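Local coordinates for transcriptional regulator (Thermus thermophilus, PDB 2H0A), which probably regulates transcription as a CcpA-type regulator of the LacI family, its core resembling periplasmic binding proteins that sense small ligands, at residues A[26-31]-A[247-252]. Residues are numbered along the deposited sequence; the frame is centred on the assembly and turned at random.
Sequences LEQRYD and RMRGYQ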
loop_
_atom_site.group_PDB
_atom_site.type_symbol
_atom_site.label_atom_id
_atom_site.label_comp_id
_atom_site.label_asym_id
_atom_site.label_seq_id
_atom_site.Cartn_x
_atom_site.Cartn_y
_atom_site.Cartn_z
ATOM N N LEU A 26 -27.662 -1.342 -6.939
ATOM C CA LEU A 26 -28.042 -0.816 -8.246
ATOM C C LEU A 26 -29.245 -1.529 -8.848
ATOM O O LEU A 26 -29.837 -1.055 -9.808
ATOM C CB LEU A 26 -26.870 -0.878 -9.228
ATOM C CG LEU A 26 -25.571 -0.158 -8.832
ATOM C CD1 LEU A 26 -24.587 -0.272 -9.987
ATOM C CD2 LEU A 26 -25.822 1.310 -8.492
ATOM N N GLU A 27 -29.604 -2.677 -8.295
ATOM C CA GLU A 27 -30.767 -3.411 -8.778
ATOM C C GLU A 27 -32.023 -2.737 -8.222
ATOM O O GLU A 27 -33.092 -2.795 -8.820
ATOM C CB GLU A 27 -30.707 -4.866 -8.299
ATOM C CG GLU A 27 -31.979 -5.661 -8.563
ATOM C CD GLU A 27 -31.948 -6.396 -9.883
ATOM O OE1 GLU A 27 -31.149 -7.349 -10.003
ATOM O OE2 GLU A 27 -32.716 -6.023 -10.798
ATOM N N GLN A 28 -31.867 -2.096 -7.067
ATOM C CA GLN A 28 -32.959 -1.407 -6.388
ATOM C C GLN A 28 -32.930 0.085 -6.666
ATOM O O GLN A 28 -33.552 0.873 -5.952
ATOM C CB GLN A 28 -32.874 -1.647 -4.878
ATOM C CG GLN A 28 -33.023 -3.102 -4.498
ATOM C CD GLN A 28 -34.272 -3.716 -5.090
ATOM O OE1 GLN A 28 -35.355 -3.139 -5.011
ATOM N NE2 GLN A 28 -34.134 -4.895 -5.675
ATOM N N ARG A 29 -32.188 0.460 -7.704
ATOM C CA ARG A 29 -32.053 1.852 -8.127
ATOM C C ARG A 29 -31.396 2.808 -7.129
ATOM O O ARG A 29 -31.753 3.984 -7.076
ATOM C CB ARG A 29 -33.419 2.414 -8.529
ATOM C CG ARG A 29 -34.090 1.668 -9.660
ATOM C CD ARG A 29 -35.414 2.309 -10.024
ATOM N NE ARG A 29 -36.063 1.606 -11.127
ATOM C CZ ARG A 29 -37.176 2.019 -11.731
ATOM N NH1 ARG A 29 -37.773 3.140 -11.337
ATOM N NH2 ARG A 29 -37.689 1.312 -12.733
ATOM N N TYR A 30 -30.452 2.317 -6.333
ATOM C CA TYR A 30 -29.758 3.186 -5.389
ATOM C C TYR A 30 -28.373 3.497 -5.939
ATOM O O TYR A 30 -27.784 2.682 -6.651
ATOM C CB TYR A 30 -29.612 2.526 -4.013
ATOM C CG TYR A 30 -30.795 2.709 -3.090
ATOM C CD1 TYR A 30 -31.982 2.007 -3.294
ATOM C CD2 TYR A 30 -30.724 3.582 -2.007
ATOM C CE1 TYR A 30 -33.073 2.166 -2.438
ATOM C CE2 TYR A 30 -31.809 3.752 -1.146
ATOM C CZ TYR A 30 -32.977 3.040 -1.366
ATOM O OH TYR A 30 -34.043 3.198 -0.515
ATOM N N ASP A 31 -27.862 4.681 -5.619
ATOM C CA ASP A 31 -26.535 5.084 -6.073
ATOM C C ASP A 31 -25.528 4.837 -4.961
ATOM O O ASP A 31 -25.851 4.972 -3.783
ATOM C CB ASP A 31 -26.522 6.566 -6.469
ATOM C CG ASP A 31 -26.981 6.792 -7.900
ATOM O OD2 ASP A 31 -26.156 7.243 -8.726
ATOM N N ARG A 247 -33.456 -1.920 6.200
ATOM C CA ARG A 247 -33.475 -0.864 7.189
ATOM C C ARG A 247 -33.878 0.480 6.567
ATOM O O ARG A 247 -34.661 1.232 7.151
ATOM C CB ARG A 247 -32.099 -0.757 7.847
ATOM C CG ARG A 247 -32.162 -0.711 9.357
ATOM C CD ARG A 247 -31.962 -2.074 10.007
ATOM N NE ARG A 247 -32.682 -2.153 11.276
ATOM C CZ ARG A 247 -32.331 -2.916 12.306
ATOM N NH1 ARG A 247 -31.258 -3.684 12.250
ATOM N NH2 ARG A 247 -33.065 -2.909 13.403
ATOM N N MET A 248 -33.349 0.780 5.384
ATOM C CA MET A 248 -33.681 2.037 4.723
ATOM C C MET A 248 -35.147 2.043 4.322
ATOM O O MET A 248 -35.749 3.102 4.153
ATOM C CB MET A 248 -32.802 2.268 3.483
ATOM C CG MET A 248 -31.330 2.566 3.792
ATOM S SD MET A 248 -30.378 3.218 2.390
ATOM C CE MET A 248 -30.603 1.944 1.159
ATOM N N ARG A 249 -35.721 0.852 4.183
ATOM C CA ARG A 249 -37.122 0.714 3.795
ATOM C C ARG A 249 -38.061 0.556 4.982
ATOM O O ARG A 249 -39.139 -0.022 4.857
ATOM C CB ARG A 249 -37.288 -0.461 2.829
ATOM C CG ARG A 249 -36.805 -0.141 1.424
ATOM C CD ARG A 249 -36.614 -1.388 0.585
ATOM N NE ARG A 249 -36.556 -1.076 -0.838
ATOM C CZ ARG A 249 -36.290 -1.968 -1.782
ATOM N NH1 ARG A 249 -36.050 -3.230 -1.450
ATOM N NH2 ARG A 249 -36.283 -1.609 -3.058
ATOM N N GLY A 250 -37.641 1.061 6.139
ATOM C CA GLY A 250 -38.489 1.013 7.315
ATOM C C GLY A 250 -38.393 -0.130 8.303
ATOM O O GLY A 250 -39.107 -0.112 9.305
ATOM N N TYR A 251 -37.532 -1.113 8.061
ATOM C CA TYR A 251 -37.424 -2.233 8.998
ATOM C C TYR A 251 -36.944 -1.818 10.388
ATOM O O TYR A 251 -35.923 -1.145 10.539
ATOM C CB TYR A 251 -36.492 -3.328 8.467
ATOM C CG TYR A 251 -36.278 -4.408 9.500
ATOM C CD1 TYR A 251 -37.312 -5.273 9.851
ATOM C CD2 TYR A 251 -35.089 -4.478 10.223
ATOM C CE1 TYR A 251 -37.173 -6.169 10.901
ATOM C CE2 TYR A 251 -34.941 -5.371 11.278
ATOM C CZ TYR A 251 -35.990 -6.211 11.615
ATOM O OH TYR A 251 -35.867 -7.062 12.688
ATOM N N GLN A 252 -37.682 -2.239 11.406
ATOM C CA GLN A 252 -37.331 -1.917 12.779
ATOM C C GLN A 252 -37.137 -3.193 13.581
ATOM O O GLN A 252 -37.860 -4.174 13.401
ATOM C CB GLN A 252 -38.423 -1.066 13.421
ATOM C CG GLN A 252 -38.681 0.245 12.705
ATOM C CD GLN A 252 -39.830 1.031 13.313
ATOM O OE1 GLN A 252 -40.160 2.125 12.851
ATOM N NE2 GLN A 252 -40.446 0.476 14.354
#
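Gln28 and Arg249 bridge a backbone separation of 11.2 Å between their CA atoms, and their outermost polar atoms form the one hydrogen bond between 26-31 and 247-252. Arg249 NH2 donates to Gln28 OE1 at 2.6 Å, with an N-H...O angle of 163°. The oxygen lies at the guanidinium edge, near its plane, whereas the donor is tilted 26° from the carbonyl plane; the amide and guanidinium planes stand 78° apart, and the amide offers a single acceptor atom. An extended chain from CG to NE delivers the Arg249 group, while Gln28 bends at chi2 to present its oxygen. Replacing Gln28 by alanine removes the acceptor, which is likely to leave Arg249 NH2 without this mate and its guanidinium freer to turn. Beside this bond lies a Met-aromatic contact: Met248 SD sits obliquely 4.9 Å from the centroid of the Tyr30 ring. Leu245, touched by both Gln28 and Tyr30, extends the contact along helix 233-248. That helix ends in a Schellman motif in which Gly250, at positive phi, is the C-prime residue and its N bonds to Arg247 O at 3.2 Å. The contact thus joins the loop between helix 12-25 and strand 31-34 to the C-terminal end of helix 233-248, in what is probably a periplasmic-binding-protein-like fold, its centre about 27 Å from the centre of the chain. Its chemistry pairs a charged donor with a neutral amide beside a sulfur-aromatic contact, which implies a modest surface link without charge neutralisation by Gln28.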